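Local coordinates for peroxiredoxin PRX1, mitochondrial (Saccharomyces cerevisiae, PDB 5YKJ), which probably reduces hydrogen peroxide and organic hydroperoxides in mitochondria as a 1-Cys peroxiredoxin that is recycled through the glutathione and thioredoxin systems, at residues P187-S190 / N191-K195; E71-E74 / S75-W79; P56-K60 / R61-L65. All coordinates share one frame; numbering follows the deposited sequence.

In the fold
Along the chain contact 3 comes first, then contact 2, then contact 1. Contacts 3 and 2 share the thioredoxin-like AhpC/TSA part. Contact 3 is the turn from helix 55-59 into strand 63-69, a strand of the five-stranded mixed sheet. Contact 2 starts helix 73-87, the next element after that strand. Their centres are about 24 Å apart. Contact 1 starts helix 191-198 in the C-terminal domain, at the edge of the molecule. Its centre lies about 33 Å from that of contact 3 and about 53 Å from that of contact 2, across the chain's centre. Contacts 2 and 3 thus belong to the part that carries Cys-44, and contact 1 lies far from both.

Contact 1. Residues P187-S190 / N191-K195; sequences PSVS and NDEAK
Ser-190 and Glu-193 bond to each other in both directions at the start of helix 191-198. The backbone N of Glu-193 donates to Ser-190 OG at 3.1 Å. In return the backbone N of Ser-190 donates to Glu-193 OE2, also at 3.1 Å and nearly straight at 168°. The carboxylate takes this N-H on its anti side, 17° out of its plane. OG sits between the backbone N and carbonyl carbon of its own residue (chi1 77°), which turns it over the first turn of the helix. The glutamate chain runs extended beyond CG and brings its carboxylate back to the serine. This exchange is a capping box, with Ser-190 as the N-cap. It gives partners to two N-H groups at the helix start. The first backbone bond of the helix follows, from Ala-194 N to Ser-190 O at 2.7 Å.

The apolar part lies beside the cap. Val-189 CG1 packs against Ala-194 CB at 3.9 Å and Glu-193 CB at 3.7 Å. Ala-194 is buried and also touches Ile-185 and Phe-201. Arg-209 donates to both Val-189 O and Asn-191 OD1, and Asn-191 ND2 bonds Glu-203.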
loop_
_atom_site.group_PDB
_atom_site.type_symbol
_atom_site.label_atom_id
_atom_site.label_comp_id
_atom_site.label_asym_id
_atom_site.label_seq_id
_atom_site.Cartn_x
_atom_site.Cartn_y
_atom_site.Cartn_z
ATOM N N PRO A 187 1.716 -2.068 -25.832
ATOM C CA PRO A 187 2.396 -1.919 -27.111
ATOM C C PRO A 187 3.281 -3.087 -27.477
ATOM O O PRO A 187 3.539 -3.284 -28.621
ATOM C CB PRO A 187 3.176 -0.635 -27.004
ATOM C CG PRO A 187 2.998 -0.132 -25.671
ATOM C CD PRO A 187 2.013 -0.963 -24.920
ATOM N N SER A 188 3.701 -3.855 -26.506
ATOM C CA SER A 188 4.536 -5.005 -26.772
ATOM C C SER A 188 3.714 -6.035 -27.535
ATOM O O SER A 188 4.262 -6.932 -28.099
ATOM C CB SER A 188 5.098 -5.596 -25.503
ATOM O OG SER A 188 4.070 -5.995 -24.677
ATOM N N VAL A 189 2.398 -5.867 -27.547
ATOM C CA VAL A 189 1.500 -6.783 -28.218
ATOM C C VAL A 189 1.142 -6.276 -29.620
ATOM O O VAL A 189 0.536 -5.294 -29.767
ATOM C CB VAL A 189 0.187 -6.983 -27.414
ATOM C CG1 VAL A 189 -0.777 -7.898 -28.126
ATOM C CG2 VAL A 189 0.495 -7.558 -26.057
ATOM N N SER A 190 1.503 -7.055 -30.638
ATOM C CA SER A 190 1.205 -6.709 -32.017
ATOM C C SER A 190 -0.274 -6.768 -32.303
ATOM O O SER A 190 -1.001 -7.357 -31.596
ATOM C CB SER A 190 1.945 -7.653 -32.969
ATOM O OG SER A 190 1.317 -8.902 -33.030
ATOM N N ASN A 191 -0.694 -6.120 -33.377
ATOM C CA ASN A 191 -2.086 -6.123 -33.722
ATOM C C ASN A 191 -2.618 -7.561 -33.936
ATOM O O ASN A 191 -3.672 -7.842 -33.545
ATOM C CB ASN A 191 -2.360 -5.243 -34.945
ATOM C CG ASN A 191 -2.622 -3.757 -34.594
ATOM O OD1 ASN A 191 -2.241 -3.258 -33.553
ATOM N ND2 ASN A 191 -3.206 -3.064 -35.526
ATOM N N ASP A 192 -1.833 -8.409 -34.583
ATOM C CA ASP A 192 -2.242 -9.777 -34.795
ATOM C C ASP A 192 -2.355 -10.524 -33.470
ATOM O O ASP A 192 -3.262 -11.204 -33.269
ATOM C CB ASP A 192 -1.305 -10.515 -35.735
ATOM C CG ASP A 192 -1.639 -10.310 -37.187
ATOM O OD1 ASP A 192 -2.659 -9.720 -37.503
ATOM O OD2 ASP A 192 -0.804 -10.726 -37.978
ATOM N N GLU A 193 -1.392 -10.339 -32.599
ATOM C CA GLU A 193 -1.387 -10.943 -31.264
ATOM C C GLU A 193 -2.569 -10.392 -30.493
ATOM O O GLU A 193 -3.197 -11.090 -29.776
ATOM C CB GLU A 193 -0.071 -10.667 -30.522
ATOM C CG GLU A 193 1.152 -11.529 -30.851
ATOM C CD GLU A 193 2.486 -11.019 -30.295
ATOM O OE1 GLU A 193 3.423 -11.831 -30.180
ATOM O OE2 GLU A 193 2.645 -9.848 -29.959
ATOM N N ALA A 194 -2.867 -9.119 -30.666
ATOM C CA ALA A 194 -4.002 -8.531 -30.022
ATOM C C ALA A 194 -5.334 -9.121 -30.498
ATOM O O ALA A 194 -6.255 -9.251 -29.730
ATOM C CB ALA A 194 -3.984 -7.014 -30.183
ATOM N N LYS A 195 -5.417 -9.404 -31.791
ATOM C CA LYS A 195 -6.622 -9.971 -32.302
ATOM C C LYS A 195 -6.788 -11.373 -31.700
ATOM O O LYS A 195 -7.821 -11.774 -31.420
ATOM C CB LYS A 195 -6.600 -10.073 -33.836
ATOM C CG LYS A 195 -6.858 -8.757 -34.535
ATOM C CD LYS A 195 -7.378 -8.859 -35.964
ATOM C CE LYS A 195 -6.640 -9.922 -36.699
ATOM N NZ LYS A 195 -6.846 -9.778 -38.140
#

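Contact 2. Residues E71-E74 / S75-W79; sequences EDVE and SHEKW
Glu-71 and Ser-75 meet through their side chains at the start of helix 73-87. Ser-75 OG lies 2.8 Å from Glu-71 OE2. The hydroxyl points anti to the serine backbone N (chi1 169°), back toward the residues that precede the helix. The glutamate side chain comes down to it. Glu-71 OE1 accepts from the backbone N of Asp-39.

Asp-72 turns its carboxylate toward the backbone of the same serine. Its OD1 accepts from Ser-75 N at 2.8 Å, and the N-H comes in nearly along the C-O axis. CG stands between the backbone N and the carbonyl carbon (chi1 65°), a rotation that swings the oxygen over the helix start. The N-H of Ser-75 is thus held by Asp-72, while its hydroxyl lies between the carboxylates of Glu-71 and Asp-39.

The His-76 ring lies under the backbone of the same turn. Asp-72 O sits 3.4 Å above one face of the ring, toward its rim. That oxygen also accepts the backbone N of His-76 at 3.1 Å. Glu-71 CB packs against ring atom CE1 of His-76 at 3.6 Å. One oxygen, Asp-39 OD2, meets both Ser-75 OG and His-76 ND1 and so ties the two side chains together. NE2 bonds Ile-97 O, and the two ring bonds fix the ring's rotation.

On another side of the helix, Val-73 and Glu-77 cross at a slant, with CG1 of the valine 3.8 Å from OE2 of the glutamate.

Asp-39 lies in the loop that also carries Cys-44, found here as S-hydroxycysteine, so these bonds join the helix start to that loop. Asp-72 is the N-cap of helix 73-87. The helix belongs to a beta-alpha-beta unit, strand 63-69, helix 73-87 and strand 96-98, in the thioredoxin-like fold.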
loop_
_atom_site.group_PDB
_atom_site.type_symbol
_atom_site.label_atom_id
_atom_site.label_comp_id
_atom_site.label_asym_id
_atom_site.label_seq_id
_atom_site.Cartn_x
_atom_site.Cartn_y
_atom_site.Cartn_z
ATOM N N GLU A 71 6.943 4.482 17.128
ATOM C CA GLU A 71 6.717 4.379 18.549
ATOM C C GLU A 71 6.720 2.897 18.924
ATOM O O GLU A 71 6.746 2.083 18.108
ATOM C CB GLU A 71 5.384 5.024 19.001
ATOM C CG GLU A 71 5.149 6.400 18.488
ATOM C CD GLU A 71 4.484 7.346 19.473
ATOM O OE1 GLU A 71 4.080 8.434 19.114
ATOM O OE2 GLU A 71 4.323 6.959 20.621
ATOM N N ASP A 72 6.722 2.622 20.210
ATOM C CA ASP A 72 6.698 1.258 20.688
ATOM C C ASP A 72 5.319 0.601 20.594
ATOM O O ASP A 72 4.371 1.244 20.391
ATOM C CB ASP A 72 7.349 1.128 22.080
ATOM C CG ASP A 72 6.604 1.859 23.173
ATOM O OD1 ASP A 72 5.432 2.037 23.144
ATOM O OD2 ASP A 72 7.289 2.259 24.091
ATOM N N VAL A 73 5.266 -0.705 20.715
ATOM C CA VAL A 73 4.043 -1.447 20.616
ATOM C C VAL A 73 3.064 -1.048 21.707
ATOM O O VAL A 73 1.921 -0.970 21.476
ATOM C CB VAL A 73 4.321 -2.945 20.642
ATOM C CG1 VAL A 73 3.039 -3.716 20.702
ATOM C CG2 VAL A 73 5.036 -3.357 19.365
ATOM N N GLU A 74 3.576 -0.791 22.882
ATOM C CA GLU A 74 2.695 -0.400 23.950
ATOM C C GLU A 74 1.948 0.865 23.580
ATOM O O GLU A 74 0.781 0.969 23.803
ATOM C CB GLU A 74 3.473 -0.199 25.238
ATOM C CG GLU A 74 2.741 0.560 26.291
ATOM C CD GLU A 74 3.319 0.411 27.679
ATOM O OE1 GLU A 74 4.449 -0.079 27.823
ATOM O OE2 GLU A 74 2.592 0.778 28.620
ATOM N N SER A 75 2.640 1.802 22.987
ATOM C CA SER A 75 1.988 3.011 22.557
ATOM C C SER A 75 0.960 2.704 21.465
ATOM O O SER A 75 -0.131 3.159 21.506
ATOM C CB SER A 75 3.021 4.036 22.123
ATOM O OG SER A 75 2.390 5.093 21.478
ATOM N N HIS A 76 1.332 1.853 20.529
ATOM C CA HIS A 76 0.428 1.492 19.450
ATOM C C HIS A 76 -0.839 0.825 19.970
ATOM O O HIS A 76 -1.855 1.025 19.422
ATOM C CB HIS A 76 1.082 0.551 18.444
ATOM C CG HIS A 76 2.199 1.154 17.679
ATOM N ND1 HIS A 76 2.532 2.473 17.757
ATOM C CD2 HIS A 76 3.059 0.596 16.808
ATOM C CE1 HIS A 76 3.574 2.691 16.977
ATOM N NE2 HIS A 76 3.899 1.576 16.385
ATOM N N GLU A 77 -0.710 0.009 21.005
ATOM C CA GLU A 77 -1.877 -0.629 21.561
ATOM C C GLU A 77 -2.898 0.374 22.100
ATOM O O GLU A 77 -4.053 0.230 21.837
ATOM C CB GLU A 77 -1.457 -1.631 22.629
ATOM C CG GLU A 77 -0.999 -2.951 22.034
ATOM C CD GLU A 77 -0.250 -3.861 22.989
ATOM O OE1 GLU A 77 0.137 -3.446 24.041
ATOM O OE2 GLU A 77 0.027 -4.982 22.599
ATOM N N LYS A 78 -2.427 1.386 22.810
ATOM C CA LYS A 78 -3.288 2.431 23.306
ATOM C C LYS A 78 -3.917 3.222 22.154
ATOM O O LYS A 78 -5.042 3.565 22.189
ATOM C CB LYS A 78 -2.532 3.419 24.192
ATOM C CG LYS A 78 -1.902 2.840 25.431
ATOM C CD LYS A 78 -0.991 3.852 26.164
ATOM C CE LYS A 78 0.120 4.512 25.310
ATOM N NZ LYS A 78 1.509 4.694 25.897
ATOM N N TRP A 79 -3.112 3.485 21.123
ATOM C CA TRP A 79 -3.585 4.205 19.953
ATOM C C TRP A 79 -4.703 3.406 19.274
ATOM O O TRP A 79 -5.670 3.941 18.911
ATOM C CB TRP A 79 -2.407 4.443 18.996
ATOM C CG TRP A 79 -2.667 5.371 17.841
ATOM C CD1 TRP A 79 -3.524 6.393 17.820
ATOM C CD2 TRP A 79 -2.046 5.350 16.569
ATOM N NE1 TRP A 79 -3.509 7.003 16.619
ATOM C CE2 TRP A 79 -2.617 6.360 15.827
ATOM C CE3 TRP A 79 -1.116 4.534 15.976
ATOM C CZ2 TRP A 79 -2.252 6.621 14.530
ATOM C CZ3 TRP A 79 -0.746 4.798 14.687
ATOM C CH2 TRP A 79 -1.319 5.829 13.981
#

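Contact 3. Residues P56-K60 / R61-L65; sequences PEFDK and RNVKL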
loop_
_atom_site.group_PDB
_atom_site.type_symbol
_atom_site.label_atom_id
_atom_site.label_comp_id
_atom_site.label_asym_id
_atom_site.label_seq_id
_atom_site.Cartn_x
_atom_site.Cartn_y
_atom_site.Cartn_z
ATOM N N PRO A 56 -12.432 -5.234 4.988
ATOM C CA PRO A 56 -13.113 -6.239 4.150
ATOM C C PRO A 56 -12.906 -6.027 2.659
ATOM O O PRO A 56 -12.908 -6.965 1.937
ATOM C CB PRO A 56 -14.601 -6.078 4.510
ATOM C CG PRO A 56 -14.573 -5.595 5.910
ATOM C CD PRO A 56 -13.356 -4.727 6.026
ATOM N N GLU A 57 -12.798 -4.768 2.269
ATOM C CA GLU A 57 -12.553 -4.399 0.896
ATOM C C GLU A 57 -11.169 -4.916 0.461
ATOM O O GLU A 57 -10.991 -5.342 -0.637
ATOM C CB GLU A 57 -12.652 -2.901 0.678
ATOM C CG GLU A 57 -14.059 -2.422 0.546
ATOM C CD GLU A 57 -14.864 -3.238 -0.439
ATOM O OE1 GLU A 57 -15.732 -4.001 -0.025
ATOM O OE2 GLU A 57 -14.600 -3.087 -1.609
ATOM N N PHE A 58 -10.196 -4.818 1.354
ATOM C CA PHE A 58 -8.881 -5.334 1.107
ATOM C C PHE A 58 -8.819 -6.877 1.170
ATOM O O PHE A 58 -8.210 -7.492 0.377
ATOM C CB PHE A 58 -7.838 -4.639 1.998
ATOM C CG PHE A 58 -7.714 -3.173 1.742
ATOM C CD1 PHE A 58 -6.840 -2.735 0.821
ATOM C CD2 PHE A 58 -8.401 -2.258 2.458
ATOM C CE1 PHE A 58 -6.666 -1.412 0.558
ATOM C CE2 PHE A 58 -8.260 -0.919 2.194
ATOM C CZ PHE A 58 -7.371 -0.491 1.230
ATOM N N ASP A 59 -9.540 -7.448 2.130
ATOM C CA ASP A 59 -9.542 -8.867 2.245
ATOM C C ASP A 59 -10.025 -9.524 0.950
ATOM O O ASP A 59 -9.472 -10.473 0.525
ATOM C CB ASP A 59 -10.498 -9.298 3.363
ATOM C CG ASP A 59 -9.998 -8.973 4.746
ATOM O OD1 ASP A 59 -8.809 -8.867 4.963
ATOM O OD2 ASP A 59 -10.829 -8.893 5.627
ATOM N N LYS A 60 -11.053 -8.977 0.359
ATOM C CA LYS A 60 -11.591 -9.584 -0.826
ATOM C C LYS A 60 -10.692 -9.493 -2.030
ATOM O O LYS A 60 -10.901 -10.171 -2.987
ATOM C CB LYS A 60 -12.993 -9.090 -1.109
ATOM C CG LYS A 60 -13.067 -7.720 -1.619
ATOM C CD LYS A 60 -14.413 -7.383 -2.185
ATOM C CE LYS A 60 -15.494 -7.161 -1.161
ATOM N NZ LYS A 60 -16.422 -6.226 -1.824
ATOM N N ARG A 61 -9.695 -8.622 -1.951
ATOM C CA ARG A 61 -8.770 -8.487 -3.026
ATOM C C ARG A 61 -7.454 -9.208 -2.715
ATOM O O ARG A 61 -6.514 -8.986 -3.344
ATOM C CB ARG A 61 -8.509 -7.027 -3.294
ATOM C CG ARG A 61 -9.741 -6.260 -3.782
ATOM C CD ARG A 61 -9.543 -4.781 -3.668
ATOM N NE ARG A 61 -10.471 -3.984 -4.435
ATOM C CZ ARG A 61 -11.658 -3.559 -4.039
ATOM N NH1 ARG A 61 -12.146 -3.859 -2.873
ATOM N NH2 ARG A 61 -12.363 -2.856 -4.869
ATOM N N ASN A 62 -7.455 -10.060 -1.703
ATOM C CA ASN A 62 -6.246 -10.751 -1.279
ATOM C C ASN A 62 -5.108 -9.777 -0.938
ATOM O O ASN A 62 -4.019 -9.976 -1.308
ATOM C CB ASN A 62 -5.760 -11.788 -2.290
ATOM C CG ASN A 62 -4.728 -12.700 -1.723
ATOM O OD1 ASN A 62 -4.768 -13.037 -0.587
ATOM N ND2 ASN A 62 -3.793 -13.105 -2.558
ATOM N N VAL A 63 -5.456 -8.713 -0.239
ATOM C CA VAL A 63 -4.512 -7.711 0.207
ATOM C C VAL A 63 -4.477 -7.637 1.748
ATOM O O VAL A 63 -5.468 -7.509 2.345
ATOM C CB VAL A 63 -4.879 -6.318 -0.313
ATOM C CG1 VAL A 63 -3.864 -5.297 0.144
ATOM C CG2 VAL A 63 -4.982 -6.302 -1.823
ATOM N N LYS A 64 -3.286 -7.704 2.316
ATOM C CA LYS A 64 -3.075 -7.577 3.728
ATOM C C LYS A 64 -2.503 -6.182 4.015
ATOM O O LYS A 64 -1.637 -5.733 3.352
ATOM C CB LYS A 64 -2.079 -8.589 4.216
ATOM C CG LYS A 64 -2.613 -9.989 4.205
ATOM C CD LYS A 64 -1.758 -10.993 4.923
ATOM C CE LYS A 64 -2.404 -12.336 4.755
ATOM N NZ LYS A 64 -1.505 -13.399 4.325
ATOM N N LEU A 65 -3.064 -5.546 5.027
ATOM C CA LEU A 65 -2.667 -4.246 5.470
ATOM C C LEU A 65 -1.676 -4.372 6.610
ATOM O O LEU A 65 -1.668 -5.295 7.336
ATOM C CB LEU A 65 -3.888 -3.427 5.925
ATOM C CG LEU A 65 -4.974 -3.195 4.906
ATOM C CD1 LEU A 65 -6.255 -2.733 5.542
ATOM C CD2 LEU A 65 -4.523 -2.117 3.969
HETATM O O HOH W 1 -6.905 -7.119 4.565
#
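A local helix-end contact joins Glu-57 and Phe-58 to Arg-61, Val-63 and Leu-65 through the type I beta turn from Asp-59 to Asn-62, between helix 55-59 and strand 63-69. The helix ends in a Schellman motif, with Asn-62, at positive phi (56°), as the C-prime residue. Val-63 N donates to Phe-58 O at 3.1 Å, and Asn-62 N to Asp-59 O. Phe-58 O also accepts Arg-61 N, from the opposite face of the carbonyl plane.

A salt-bridge network lies on one side. Glu-57 bends at its second torsion (chi2 -49°), while Arg-61 stays extended from CG to NE and runs back along the helix end. Its NH1 holds Glu-57 twice, at O and at OE2, each at 2.9 Å. Both acceptors lie in the guanidinium plane, but OE2 is met from above the carboxylate; the two planes are 72° apart. Lys-60 NZ meets Glu-57 OE1 on the syn side of the carboxylate, somewhat out of its plane.

On the apolar side Leu-65 CD2 stands 3.9 Å over the centre of the Phe-58 ring in a CH-pi contact. Val-63 CG1 lies 4.0 Å from Phe-58 CD1. A water bridges Asp-59 OD1 and Val-63 O. Asp-59 OD2 forms a salt bridge with Lys-55.

Helix 153-169 packs on Phe-58 through Val-156, Leu-157 and Ile-160, and its Asp-161 salt-bridges Arg-61 NE. Strand 30-36 meets Val-63 and Leu-65 through Val-32.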